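Local atomic coordinates of DUAL specificity protein phosphatase 14 (Homo sapiens, PDB entry 2WGP), a protein that removes phosphate from tyrosine, serine and threonine residues of proteins, inactivating the MAP kinases ERK, JNK and p38 and damping T-cell receptor signalling through TAB1. Residues 135-140 with 185-190; 139-142 with 146-149; 170-175 with 179-184; 113-118 with 151-156. One frame throughout, in Å; residues are numbered along the deposited sequence.

Contact 1: residues 135-140 with 185-190; sequences EAYNWV and EKESRH
Tyr137 turns its ring away from its backbone N (chi1 176°) toward helix 182-188, while the extended side chain of Glu187, its chi2 near 167°, reaches back from that helix in the opposing direction. The carboxylate meets the phenol at the edge of the ring and in its plane. Tyr137 OH donates to the syn lone pair of Glu187 OE1, on the side of OE2, over a short 2.5 Å. Ring and carboxylate are only 8° from coplanar. A water lies 2.8 Å from Tyr137 OH and 3.0 Å from Glu187 OE2. Tyrosine suits the place because its ring can be buried, edge-to-face with Trp154 and against Val183, while the hydroxyl still reaches the partly exposed acid. Glutamate supplies the length to span the gap between the helices, and its OE2 also forms a salt bridge with Arg148. The hydroxyl of a buried aromatic is thus satisfied as a donor, with the water as a likely second partner, and the nearby arginine would probably favour the ionised carboxylate, consistent with so short a bond between the two helices.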
loop_
_atom_site.group_PDB
_atom_site.type_symbol
_atom_site.label_atom_id
_atom_site.label_comp_id
_atom_site.label_asym_id
_atom_site.label_seq_id
_atom_site.Cartn_x
_atom_site.Cartn_y
_atom_site.Cartn_z
ATOM N N GLU A 135 -8.041 -16.025 -26.890
ATOM C CA GLU A 135 -8.912 -17.058 -27.461
ATOM C C GLU A 135 -9.585 -17.905 -26.375
ATOM O O GLU A 135 -10.749 -18.246 -26.503
ATOM C CB GLU A 135 -8.150 -18.012 -28.392
ATOM C CG GLU A 135 -7.559 -17.453 -29.654
ATOM C CD GLU A 135 -6.731 -18.532 -30.453
ATOM O OE1 GLU A 135 -5.549 -18.878 -30.087
ATOM O OE2 GLU A 135 -7.281 -19.034 -31.466
ATOM N N ALA A 136 -8.825 -18.240 -25.328
ATOM C CA ALA A 136 -9.299 -19.071 -24.221
ATOM C C ALA A 136 -10.428 -18.348 -23.454
ATOM O O ALA A 136 -11.450 -18.932 -23.150
ATOM C CB ALA A 136 -8.114 -19.443 -23.273
ATOM N N TYR A 137 -10.222 -17.061 -23.181
ATOM C CA TYR A 137 -11.272 -16.187 -22.641
ATOM C C TYR A 137 -12.513 -16.166 -23.524
ATOM O O TYR A 137 -13.621 -16.428 -23.043
ATOM C CB TYR A 137 -10.695 -14.778 -22.399
ATOM C CG TYR A 137 -11.704 -13.758 -21.936
ATOM C CD1 TYR A 137 -12.285 -13.833 -20.666
ATOM C CD2 TYR A 137 -12.076 -12.724 -22.777
ATOM C CE1 TYR A 137 -13.236 -12.866 -20.259
ATOM C CE2 TYR A 137 -12.989 -11.765 -22.384
ATOM C CZ TYR A 137 -13.559 -11.832 -21.140
ATOM O OH TYR A 137 -14.472 -10.863 -20.791
ATOM N N ASN A 138 -12.335 -15.868 -24.808
ATOM C CA ASN A 138 -13.462 -15.801 -25.748
ATOM C C ASN A 138 -14.206 -17.132 -25.830
ATOM O O ASN A 138 -15.431 -17.140 -25.895
ATOM C CB ASN A 138 -12.993 -15.400 -27.144
ATOM C CG ASN A 138 -12.460 -13.984 -27.216
ATOM O OD1 ASN A 138 -12.801 -13.120 -26.411
ATOM N ND2 ASN A 138 -11.617 -13.747 -28.197
ATOM N N TRP A 139 -13.466 -18.238 -25.787
ATOM C CA TRP A 139 -14.032 -19.602 -25.773
ATOM C C TRP A 139 -15.017 -19.776 -24.587
ATOM O O TRP A 139 -16.201 -20.095 -24.766
ATOM C CB TRP A 139 -12.864 -20.595 -25.672
ATOM C CG TRP A 139 -13.157 -22.060 -25.770
ATOM C CD1 TRP A 139 -14.248 -22.724 -25.305
ATOM C CD2 TRP A 139 -12.277 -23.057 -26.283
ATOM N NE1 TRP A 139 -14.135 -24.053 -25.550
ATOM C CE2 TRP A 139 -12.937 -24.292 -26.165
ATOM C CE3 TRP A 139 -11.014 -23.019 -26.890
ATOM C CZ2 TRP A 139 -12.373 -25.488 -26.607
ATOM C CZ3 TRP A 139 -10.455 -24.205 -27.331
ATOM C CH2 TRP A 139 -11.134 -25.426 -27.179
ATOM N N VAL A 140 -14.528 -19.541 -23.383
ATOM C CA VAL A 140 -15.362 -19.692 -22.187
ATOM C C VAL A 140 -16.499 -18.664 -22.158
ATOM O O VAL A 140 -17.633 -18.994 -21.843
ATOM C CB VAL A 140 -14.545 -19.581 -20.897
ATOM C CG1 VAL A 140 -15.464 -19.812 -19.672
ATOM C CG2 VAL A 140 -13.386 -20.592 -20.887
ATOM N N GLU A 185 -11.793 -3.195 -20.780
ATOM C CA GLU A 185 -11.871 -1.812 -21.268
ATOM C C GLU A 185 -12.582 -1.809 -22.628
ATOM O O GLU A 185 -13.462 -0.983 -22.873
ATOM C CB GLU A 185 -10.466 -1.220 -21.361
ATOM C CG GLU A 185 -10.415 0.286 -21.368
ATOM C CD GLU A 185 -10.597 0.872 -22.747
ATOM O OE1 GLU A 185 -10.370 0.121 -23.721
ATOM O OE2 GLU A 185 -10.933 2.082 -22.862
ATOM N N LYS A 186 -12.185 -2.727 -23.507
ATOM C CA LYS A 186 -12.796 -2.848 -24.834
ATOM C C LYS A 186 -14.311 -3.106 -24.756
ATOM O O LYS A 186 -15.077 -2.457 -25.463
ATOM C CB LYS A 186 -12.063 -3.900 -25.672
ATOM C CG LYS A 186 -10.629 -3.474 -26.019
ATOM C CD LYS A 186 -9.806 -4.572 -26.665
ATOM C CE LYS A 186 -8.483 -4.026 -27.157
ATOM N NZ LYS A 186 -7.800 -4.977 -28.071
ATOM N N GLU A 187 -14.718 -4.025 -23.892
ATOM C CA GLU A 187 -16.129 -4.325 -23.637
ATOM C C GLU A 187 -16.950 -3.096 -23.161
ATOM O O GLU A 187 -18.122 -2.972 -23.523
ATOM C CB GLU A 187 -16.263 -5.465 -22.596
ATOM C CG GLU A 187 -15.874 -6.867 -23.148
ATOM C CD GLU A 187 -15.697 -7.927 -22.058
ATOM O OE1 GLU A 187 -15.026 -8.954 -22.320
ATOM O OE2 GLU A 187 -16.240 -7.717 -20.949
ATOM N N SER A 188 -16.325 -2.214 -22.377
ATOM C CA SER A 188 -16.974 -1.015 -21.792
ATOM C C SER A 188 -17.361 0.037 -22.841
ATOM O O SER A 188 -18.187 0.916 -22.577
ATOM C CB SER A 188 -16.087 -0.347 -20.726
ATOM O OG SER A 188 -15.000 0.373 -21.296
ATOM N N ARG A 189 -16.737 -0.065 -24.007
ATOM C CA ARG A 189 -16.989 0.824 -25.126
ATOM C C ARG A 189 -17.871 0.131 -26.168
ATOM O O ARG A 189 -18.029 0.632 -27.264
ATOM C CB ARG A 189 -15.651 1.218 -25.746
ATOM C CG ARG A 189 -14.702 1.920 -24.768
ATOM C CD ARG A 189 -13.264 1.609 -25.096
ATOM N NE ARG A 189 -13.025 1.725 -26.532
ATOM C CZ ARG A 189 -12.179 0.978 -27.240
ATOM N NH1 ARG A 189 -11.445 0.025 -26.668
ATOM N NH2 ARG A 189 -12.072 1.188 -28.546
ATOM N N HIS A 190 -18.460 -1.009 -25.789
ATOM C CA HIS A 190 -19.282 -1.843 -26.667
ATOM C C HIS A 190 -18.437 -2.412 -27.805
ATOM O O HIS A 190 -17.403 -3.040 -27.546
ATOM C CB HIS A 190 -20.532 -1.079 -27.152
ATOM C CG HIS A 190 -20.766 -1.146 -28.633
ATOM N ND1 HIS A 190 -21.130 -2.307 -29.284
ATOM C CD2 HIS A 190 -20.716 -0.183 -29.585
ATOM C CE1 HIS A 190 -21.269 -2.059 -30.575
ATOM N NE2 HIS A 190 -21.029 -0.776 -30.783
HETATM O O HOH W 1 -16.517 -10.069 -19.079
#

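Contact 2: residues 139-142 with 146-149; sequences WVKA and VIRP
Ile147 lays its CD1 methyl against the isopropyl group of Val140, 3.8 Å from CG1, and the two side chains cross at about a right angle. Its CG2 also comes within 4.0 Å of Val140 CG1, so that this methyl of Val140 rests against two branches of Ile147. The CG1 branch of Ile147 stands between its backbone N and carbonyl carbon (chi1 70°), a strained choice that turns it toward the helix. There it meets the aliphatic part of Lys141, whose CD lies 3.9 Å from Ile147 CG1. Lysine fits this margin: its methylenes pack on the isoleucine, and a bend at chi2 (89°) carries NZ past it to the polar backbone of the loop. NZ bonds to Pro145 O and, at 2.8 Å, to a water that is also 3.1 Å from Ile147 O and is met in plane by the guanidinium edge of Arg148. Cut back to alanine, Ile147 would probably leave a gap beside Val140 and the Lys141 methylenes without their apolar support. The packing fastens the loop after helix 133-143 back on that helix. Ile147 also touches Ala118 of helix 116-129, which Val140 meets through Leu125, and the loop then runs on into helix 151-165.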
loop_
_atom_site.group_PDB
_atom_site.type_symbol
_atom_site.label_atom_id
_atom_site.label_comp_id
_atom_site.label_asym_id
_atom_site.label_seq_id
_atom_site.Cartn_x
_atom_site.Cartn_y
_atom_site.Cartn_z
ATOM N N TRP A 139 -13.466 -18.238 -25.787
ATOM C CA TRP A 139 -14.032 -19.602 -25.773
ATOM C C TRP A 139 -15.017 -19.776 -24.587
ATOM O O TRP A 139 -16.201 -20.095 -24.766
ATOM C CB TRP A 139 -12.864 -20.595 -25.672
ATOM C CG TRP A 139 -13.157 -22.060 -25.770
ATOM C CD1 TRP A 139 -14.248 -22.724 -25.305
ATOM C CD2 TRP A 139 -12.277 -23.057 -26.283
ATOM N NE1 TRP A 139 -14.135 -24.053 -25.550
ATOM C CE2 TRP A 139 -12.937 -24.292 -26.165
ATOM C CE3 TRP A 139 -11.014 -23.019 -26.890
ATOM C CZ2 TRP A 139 -12.373 -25.488 -26.607
ATOM C CZ3 TRP A 139 -10.455 -24.205 -27.331
ATOM C CH2 TRP A 139 -11.134 -25.426 -27.179
ATOM N N VAL A 140 -14.528 -19.541 -23.383
ATOM C CA VAL A 140 -15.362 -19.692 -22.187
ATOM C C VAL A 140 -16.499 -18.664 -22.158
ATOM O O VAL A 140 -17.633 -18.994 -21.843
ATOM C CB VAL A 140 -14.545 -19.581 -20.897
ATOM C CG1 VAL A 140 -15.464 -19.812 -19.672
ATOM C CG2 VAL A 140 -13.386 -20.592 -20.887
ATOM N N LYS A 141 -16.183 -17.431 -22.517
ATOM C CA LYS A 141 -17.166 -16.338 -22.570
ATOM C C LYS A 141 -18.296 -16.631 -23.601
ATOM O O LYS A 141 -19.447 -16.268 -23.366
ATOM C CB LYS A 141 -16.416 -15.011 -22.827
ATOM C CG LYS A 141 -17.216 -13.718 -22.806
ATOM C CD LYS A 141 -17.324 -13.077 -21.444
ATOM C CE LYS A 141 -17.843 -11.646 -21.579
ATOM N NZ LYS A 141 -18.706 -11.230 -20.472
ATOM N N ALA A 142 -17.988 -17.294 -24.718
ATOM C CA ALA A 142 -19.026 -17.682 -25.671
ATOM C C ALA A 142 -20.047 -18.627 -25.048
ATOM O O ALA A 142 -21.238 -18.556 -25.375
ATOM C CB ALA A 142 -18.419 -18.313 -26.939
ATOM N N VAL A 146 -21.430 -14.618 -18.507
ATOM C CA VAL A 146 -21.285 -13.929 -17.231
ATOM C C VAL A 146 -19.883 -14.007 -16.623
ATOM O O VAL A 146 -19.631 -13.323 -15.628
ATOM C CB VAL A 146 -22.320 -14.417 -16.167
ATOM C CG1 VAL A 146 -23.762 -14.191 -16.664
ATOM C CG2 VAL A 146 -22.056 -15.856 -15.766
ATOM N N ILE A 147 -18.958 -14.779 -17.226
ATOM C CA ILE A 147 -17.617 -14.893 -16.626
ATOM C C ILE A 147 -16.907 -13.548 -16.540
ATOM O O ILE A 147 -17.078 -12.652 -17.398
ATOM C CB ILE A 147 -16.690 -15.991 -17.252
ATOM C CG1 ILE A 147 -16.196 -15.657 -18.680
ATOM C CG2 ILE A 147 -17.369 -17.365 -17.152
ATOM C CD1 ILE A 147 -14.752 -16.144 -18.939
ATOM N N ARG A 148 -16.146 -13.412 -15.472
ATOM C CA ARG A 148 -15.464 -12.164 -15.119
ATOM C C ARG A 148 -14.395 -12.435 -14.045
ATOM O O ARG A 148 -14.561 -12.095 -12.885
ATOM C CB ARG A 148 -16.492 -11.146 -14.615
ATOM C CG ARG A 148 -15.976 -9.741 -14.525
ATOM C CD ARG A 148 -16.189 -8.978 -15.777
ATOM N NE ARG A 148 -15.802 -7.589 -15.637
ATOM C CZ ARG A 148 -15.833 -6.687 -16.615
ATOM N NH1 ARG A 148 -16.183 -7.041 -17.832
ATOM N NH2 ARG A 148 -15.507 -5.417 -16.354
ATOM N N PRO A 149 -13.279 -13.063 -14.441
ATOM C CA PRO A 149 -12.190 -13.276 -13.493
ATOM C C PRO A 149 -11.767 -11.966 -12.862
ATOM O O PRO A 149 -11.830 -10.897 -13.496
ATOM C CB PRO A 149 -11.076 -13.827 -14.371
ATOM C CG PRO A 149 -11.808 -14.549 -15.472
ATOM C CD PRO A 149 -12.973 -13.644 -15.760
HETATM O O HOH W 1 -16.517 -10.069 -19.079
#

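Contact 3: residues 170-175 with 179-184; sequences VKMVQT and IVPDVY
Backbone hydrogen bonds join strands 172-175 and 179-181 as an antiparallel hairpin. Val173 and Val180 form the hydrogen-bonded pair: Val173 N reaches Val180 O at 2.8 Å, nearly straight at 174°, and Val180 N returns to Val173 O at 2.9 Å. Where the second strand turns into helix 182-188, Asp182 N continues the ladder to Lys171 O at 2.7 Å. A side-chain bond follows: Asp182 CG stands between its own N and carbonyl carbon (chi1 51°), and OD2 takes Lys171 N at 3.2 Å from well above the carboxylate plane. Apolar contacts accompany these bonds. Met172, curled at chi2 and chi3, brings CE to 3.7 Å from Pro181 CD, and both residues lean on Trp154. The beta-branched Thr175 and Val180 suit a strand and touch through their CG2 methyls at 3.6 Å. Replacing Asp182 by an alanine would probably leave Lys171 N without its carboxylate partner and free the residues just before the strand to shift. Pro181 sits in the non-hydrogen-bonded pair with Met172, where a missing N-H costs no bond to the partner strand; next, Asp182 grips both polar backbone atoms of Lys171, extending the hairpin's bonding into the helix.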
loop_
_atom_site.group_PDB
_atom_site.type_symbol
_atom_site.label_atom_id
_atom_site.label_comp_id
_atom_site.label_asym_id
_atom_site.label_seq_id
_atom_site.Cartn_x
_atom_site.Cartn_y
_atom_site.Cartn_z
ATOM N N VAL A 170 -3.236 -10.488 -23.920
ATOM C CA VAL A 170 -4.008 -9.556 -23.090
ATOM C C VAL A 170 -3.016 -8.804 -22.202
ATOM O O VAL A 170 -2.072 -9.395 -21.677
ATOM C CB VAL A 170 -5.021 -10.307 -22.181
ATOM C CG1 VAL A 170 -5.814 -9.325 -21.295
ATOM C CG2 VAL A 170 -5.962 -11.163 -23.034
ATOM N N LYS A 171 -3.248 -7.509 -22.045
ATOM C CA LYS A 171 -2.429 -6.611 -21.246
ATOM C C LYS A 171 -3.309 -5.957 -20.190
ATOM O O LYS A 171 -4.480 -5.683 -20.437
ATOM C CB LYS A 171 -1.882 -5.487 -22.120
ATOM C CG LYS A 171 -0.384 -5.436 -22.196
ATOM C CD LYS A 171 0.115 -4.769 -23.493
ATOM C CE LYS A 171 0.040 -3.231 -23.454
ATOM N NZ LYS A 171 1.255 -2.646 -24.116
ATOM N N MET A 172 -2.718 -5.672 -19.038
ATOM C CA MET A 172 -3.395 -4.883 -18.005
ATOM C C MET A 172 -3.198 -3.406 -18.360
ATOM O O MET A 172 -2.089 -2.965 -18.671
ATOM C CB MET A 172 -2.844 -5.221 -16.619
ATOM C CG MET A 172 -2.954 -6.706 -16.263
ATOM S SD MET A 172 -4.628 -7.371 -16.139
ATOM C CE MET A 172 -5.272 -6.510 -14.740
ATOM N N VAL A 173 -4.302 -2.671 -18.338
ATOM C CA VAL A 173 -4.319 -1.267 -18.703
ATOM C C VAL A 173 -5.035 -0.464 -17.615
ATOM O O VAL A 173 -5.956 -0.959 -16.961
ATOM C CB VAL A 173 -4.970 -1.038 -20.090
ATOM C CG1 VAL A 173 -4.150 -1.786 -21.216
ATOM C CG2 VAL A 173 -6.454 -1.427 -20.085
ATOM N N GLN A 174 -4.559 0.761 -17.406
ATOM C CA GLN A 174 -5.134 1.657 -16.441
ATOM C C GLN A 174 -6.277 2.429 -17.076
ATOM O O GLN A 174 -6.104 3.082 -18.114
ATOM C CB GLN A 174 -4.088 2.652 -15.945
ATOM C CG GLN A 174 -4.654 3.706 -15.013
ATOM C CD GLN A 174 -4.971 3.133 -13.675
ATOM O OE1 GLN A 174 -4.077 2.636 -12.993
ATOM N NE2 GLN A 174 -6.243 3.170 -13.286
ATOM N N THR A 175 -7.431 2.366 -16.430
ATOM C CA THR A 175 -8.601 3.121 -16.842
ATOM C C THR A 175 -8.942 4.046 -15.682
ATOM O O THR A 175 -8.375 3.902 -14.589
ATOM C CB THR A 175 -9.801 2.202 -17.184
ATOM O OG1 THR A 175 -10.461 1.796 -15.980
ATOM C CG2 THR A 175 -9.361 0.972 -17.984
ATOM N N ILE A 179 -7.109 -0.549 -12.857
ATOM C CA ILE A 179 -6.310 -1.343 -13.767
ATOM C C ILE A 179 -7.097 -2.611 -14.071
ATOM O O ILE A 179 -7.539 -3.306 -13.158
ATOM C CB ILE A 179 -4.939 -1.684 -13.169
ATOM C CG1 ILE A 179 -4.107 -0.401 -13.008
ATOM C CG2 ILE A 179 -4.182 -2.689 -14.077
ATOM C CD1 ILE A 179 -3.022 -0.448 -11.911
ATOM N N VAL A 180 -7.270 -2.917 -15.353
ATOM C CA VAL A 180 -8.051 -4.083 -15.763
ATOM C C VAL A 180 -7.403 -4.693 -16.996
ATOM O O VAL A 180 -6.694 -3.980 -17.730
ATOM C CB VAL A 180 -9.530 -3.677 -16.102
ATOM C CG1 VAL A 180 -10.260 -3.211 -14.843
ATOM C CG2 VAL A 180 -9.569 -2.568 -17.240
ATOM N N PRO A 181 -7.682 -5.980 -17.273
ATOM C CA PRO A 181 -7.280 -6.463 -18.584
ATOM C C PRO A 181 -7.917 -5.625 -19.704
ATOM O O PRO A 181 -9.084 -5.187 -19.603
ATOM C CB PRO A 181 -7.800 -7.905 -18.616
ATOM C CG PRO A 181 -8.961 -7.895 -17.634
ATOM C CD PRO A 181 -8.523 -6.956 -16.551
ATOM N N ASP A 182 -7.167 -5.439 -20.784
ATOM C CA ASP A 182 -7.676 -4.663 -21.926
ATOM C C ASP A 182 -9.043 -5.116 -22.458
ATOM O O ASP A 182 -9.819 -4.277 -22.918
ATOM C CB ASP A 182 -6.641 -4.499 -23.060
ATOM C CG ASP A 182 -5.997 -5.805 -23.527
ATOM O OD1 ASP A 182 -6.576 -6.899 -23.410
ATOM O OD2 ASP A 182 -4.884 -5.712 -24.083
ATOM N N VAL A 183 -9.343 -6.418 -22.378
ATOM C CA VAL A 183 -10.646 -6.928 -22.821
ATOM C C VAL A 183 -11.831 -6.279 -22.087
ATOM O O VAL A 183 -12.869 -6.028 -22.698
ATOM C CB VAL A 183 -10.754 -8.482 -22.760
ATOM C CG1 VAL A 183 -9.861 -9.138 -23.869
ATOM C CG2 VAL A 183 -10.406 -9.025 -21.385
ATOM N N TYR A 184 -11.664 -5.970 -20.812
ATOM C CA TYR A 184 -12.721 -5.314 -20.032
ATOM C C TYR A 184 -12.900 -3.866 -20.479
ATOM O O TYR A 184 -14.015 -3.359 -20.533
ATOM C CB TYR A 184 -12.416 -5.332 -18.541
ATOM C CG TYR A 184 -12.544 -6.683 -17.846
ATOM C CD1 TYR A 184 -12.884 -7.851 -18.546
ATOM C CD2 TYR A 184 -12.302 -6.788 -16.474
ATOM C CE1 TYR A 184 -12.970 -9.065 -17.901
ATOM C CE2 TYR A 184 -12.381 -7.976 -15.823
ATOM C CZ TYR A 184 -12.714 -9.133 -16.536
ATOM O OH TYR A 184 -12.818 -10.346 -15.887
#

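Contact 4: residues 113-118 with 151-156; sequences GVSRSA and VGFWRQ. With PO4 (phosphate ion), chain C.
A phosphate ion, probably from the crystallisation liquor, sits in the loop that precedes helix 116-129, beside an otherwise modest contact with Phe153. Phosphate O3 accepts from two backbone N-H groups, those of Val114 and Ser115, with each N 3.0 Å away. The backbone N of Arg116 donates to phosphate O1, and Ala111 N and Ala112 N also bond to the ion, completing the loop's ring of N-H groups. Bent at chi3 (-71°), Arg116 turns the edge of its guanidinium to the ion: NE reaches O1 at 2.8 Å, and NH2 meets O2 at 2.9 Å in an almost straight bond of 174°. Such a grip is that of the P-loop arginine in protein-tyrosine phosphatases, whose nucleophile here is Cys110. The ion probably mimics a substrate phosphate. Glu61 pairs with NH1 and should fix the guanidinium's rotation. Phe153 touches the start of the Arg116 side chain: Arg116 CG lies 3.7 Å from CE1, near the plane of the ring and at its edge, an apolar match. Ser115 OG approaches Phe153 CD1 obliquely at 3.2 Å, while its polar partners are Asp79 OD1 and Asn150 N; the small serine fits where loop and helix meet. The phosphate loop follows strand 106-109 of the central sheet and leads into helix 116-129; helix 151-165 packs Phe153 against this junction, and its Val151 and Trp154 touch the hairpin of strands 172-175 and 178-181.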
loop_
_atom_site.group_PDB
_atom_site.type_symbol
_atom_site.label_atom_id
_atom_site.label_comp_id
_atom_site.label_asym_id
_atom_site.label_seq_id
_atom_site.Cartn_x
_atom_site.Cartn_y
_atom_site.Cartn_z
ATOM N N GLY A 113 -19.814 -19.189 -10.444
ATOM C CA GLY A 113 -19.494 -19.578 -11.806
ATOM C C GLY A 113 -18.967 -18.427 -12.666
ATOM O O GLY A 113 -19.081 -18.468 -13.895
ATOM N N VAL A 114 -18.355 -17.429 -12.028
ATOM C CA VAL A 114 -17.925 -16.201 -12.681
ATOM C C VAL A 114 -16.382 -16.024 -12.770
ATOM O O VAL A 114 -15.844 -15.615 -13.811
ATOM C CB VAL A 114 -18.585 -14.977 -11.943
ATOM C CG1 VAL A 114 -17.965 -13.657 -12.353
ATOM C CG2 VAL A 114 -20.082 -14.939 -12.202
ATOM N N SER A 115 -15.678 -16.300 -11.670
ATOM C CA SER A 115 -14.278 -15.907 -11.516
ATOM C C SER A 115 -13.329 -17.096 -11.261
ATOM O O SER A 115 -12.527 -17.437 -12.135
ATOM C CB SER A 115 -14.155 -14.839 -10.425
ATOM O OG SER A 115 -12.802 -14.458 -10.201
ATOM N N ARG A 116 -13.448 -17.753 -10.113
ATOM C CA ARG A 116 -12.505 -18.829 -9.768
ATOM C C ARG A 116 -12.521 -19.985 -10.789
ATOM O O ARG A 116 -11.469 -20.365 -11.313
ATOM C CB ARG A 116 -12.742 -19.373 -8.346
ATOM C CG ARG A 116 -12.238 -18.465 -7.225
ATOM C CD ARG A 116 -12.738 -18.921 -5.864
ATOM N NE ARG A 116 -14.170 -18.665 -5.717
ATOM C CZ ARG A 116 -14.849 -18.794 -4.577
ATOM N NH1 ARG A 116 -14.270 -19.224 -3.466
ATOM N NH2 ARG A 116 -16.141 -18.567 -4.576
ATOM N N SER A 117 -13.692 -20.561 -11.052
ATOM C CA SER A 117 -13.797 -21.686 -11.995
ATOM C C SER A 117 -13.414 -21.300 -13.423
ATOM O O SER A 117 -12.684 -22.049 -14.101
ATOM C CB SER A 117 -15.164 -22.367 -11.928
ATOM O OG SER A 117 -16.220 -21.517 -12.318
ATOM N N ALA A 118 -13.889 -20.148 -13.877
ATOM C CA ALA A 118 -13.567 -19.652 -15.227
ATOM C C ALA A 118 -12.075 -19.513 -15.391
ATOM O O ALA A 118 -11.533 -19.830 -16.455
ATOM C CB ALA A 118 -14.241 -18.275 -15.473
ATOM N N VAL A 151 -9.318 -9.017 -11.209
ATOM C CA VAL A 151 -8.114 -8.471 -11.883
ATOM C C VAL A 151 -6.798 -9.154 -11.492
ATOM O O VAL A 151 -5.880 -9.227 -12.324
ATOM C CB VAL A 151 -7.996 -6.942 -11.751
ATOM C CG1 VAL A 151 -9.180 -6.282 -12.517
ATOM C CG2 VAL A 151 -7.914 -6.521 -10.268
ATOM N N GLY A 152 -6.712 -9.656 -10.252
ATOM C CA GLY A 152 -5.533 -10.414 -9.810
ATOM C C GLY A 152 -5.394 -11.741 -10.538
ATOM O O GLY A 152 -4.287 -12.144 -10.976
ATOM N N PHE A 153 -6.528 -12.413 -10.717
ATOM C CA PHE A 153 -6.571 -13.628 -11.506
ATOM C C PHE A 153 -6.095 -13.360 -12.943
ATOM O O PHE A 153 -5.374 -14.176 -13.511
ATOM C CB PHE A 153 -7.981 -14.255 -11.493
ATOM C CG PHE A 153 -8.423 -14.820 -10.140
ATOM C CD1 PHE A 153 -9.694 -15.371 -10.008
ATOM C CD2 PHE A 153 -7.586 -14.842 -9.034
ATOM C CE1 PHE A 153 -10.128 -15.919 -8.812
ATOM C CE2 PHE A 153 -8.016 -15.390 -7.809
ATOM C CZ PHE A 153 -9.291 -15.925 -7.702
ATOM N N TRP A 154 -6.534 -12.253 -13.541
ATOM C CA TRP A 154 -6.023 -11.805 -14.833
ATOM C C TRP A 154 -4.496 -11.635 -14.870
ATOM O O TRP A 154 -3.869 -12.134 -15.792
ATOM C CB TRP A 154 -6.739 -10.535 -15.317
ATOM C CG TRP A 154 -7.981 -10.868 -16.066
ATOM C CD1 TRP A 154 -9.254 -10.722 -15.635
ATOM C CD2 TRP A 154 -8.061 -11.430 -17.380
ATOM N NE1 TRP A 154 -10.134 -11.146 -16.595
ATOM C CE2 TRP A 154 -9.428 -11.597 -17.677
ATOM C CE3 TRP A 154 -7.105 -11.816 -18.336
ATOM C CZ2 TRP A 154 -9.877 -12.123 -18.897
ATOM C CZ3 TRP A 154 -7.558 -12.323 -19.558
ATOM C CH2 TRP A 154 -8.928 -12.471 -19.821
ATOM N N ARG A 155 -3.917 -10.930 -13.901
ATOM C CA ARG A 155 -2.440 -10.821 -13.782
ATOM C C ARG A 155 -1.791 -12.212 -13.800
ATOM O O ARG A 155 -0.818 -12.448 -14.504
ATOM C CB ARG A 155 -2.010 -10.072 -12.517
ATOM C CG ARG A 155 -2.363 -8.609 -12.509
ATOM C CD ARG A 155 -1.657 -7.852 -11.373
ATOM N NE ARG A 155 -2.117 -8.217 -10.027
ATOM C CZ ARG A 155 -3.163 -7.689 -9.374
ATOM N NH1 ARG A 155 -3.933 -6.753 -9.930
ATOM N NH2 ARG A 155 -3.443 -8.121 -8.149
ATOM N N GLN A 156 -2.396 -13.143 -13.080
ATOM C CA GLN A 156 -1.831 -14.479 -12.954
ATOM C C GLN A 156 -1.973 -15.266 -14.249
ATOM O O GLN A 156 -1.037 -15.957 -14.663
ATOM C CB GLN A 156 -2.458 -15.206 -11.757
ATOM C CG GLN A 156 -2.131 -14.557 -10.408
ATOM C CD GLN A 156 -2.759 -15.263 -9.222
ATOM O OE1 GLN A 156 -2.579 -16.475 -9.048
ATOM N NE2 GLN A 156 -3.466 -14.502 -8.362
HETATM P P PO4 C . -16.670 -16.855 -7.881
HETATM O O1 PO4 C . -15.197 -17.148 -7.829
HETATM O O2 PO4 C . -17.548 -17.634 -6.943
HETATM O O3 PO4 C . -17.192 -17.170 -9.281
HETATM O O4 PO4 C . -16.923 -15.365 -7.652
#

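Contacts 1 and 2 both start from helix 133-143, their centres 8 Å apart, and share a water; Glu187 of contact 1 is bridged to Arg148 of contact 2. Contact 2 is nested within the loop closed by contact 4, whose centre is 10 Å from its own, and there Arg148 N meets Val114 O. Contact 3 follows contact 4 along the chain and lies inside the loop closed by contact 1, with which it shares helix 182-188. Contacts 1 and 4 alternate in sequence, and Tyr137 touches Trp154. Tyr184 and Trp154 tie contacts 3 and 4. Together they connect the C-terminal hairpin and helix to the helices behind the phosphate-binding loop of the catalytic domain.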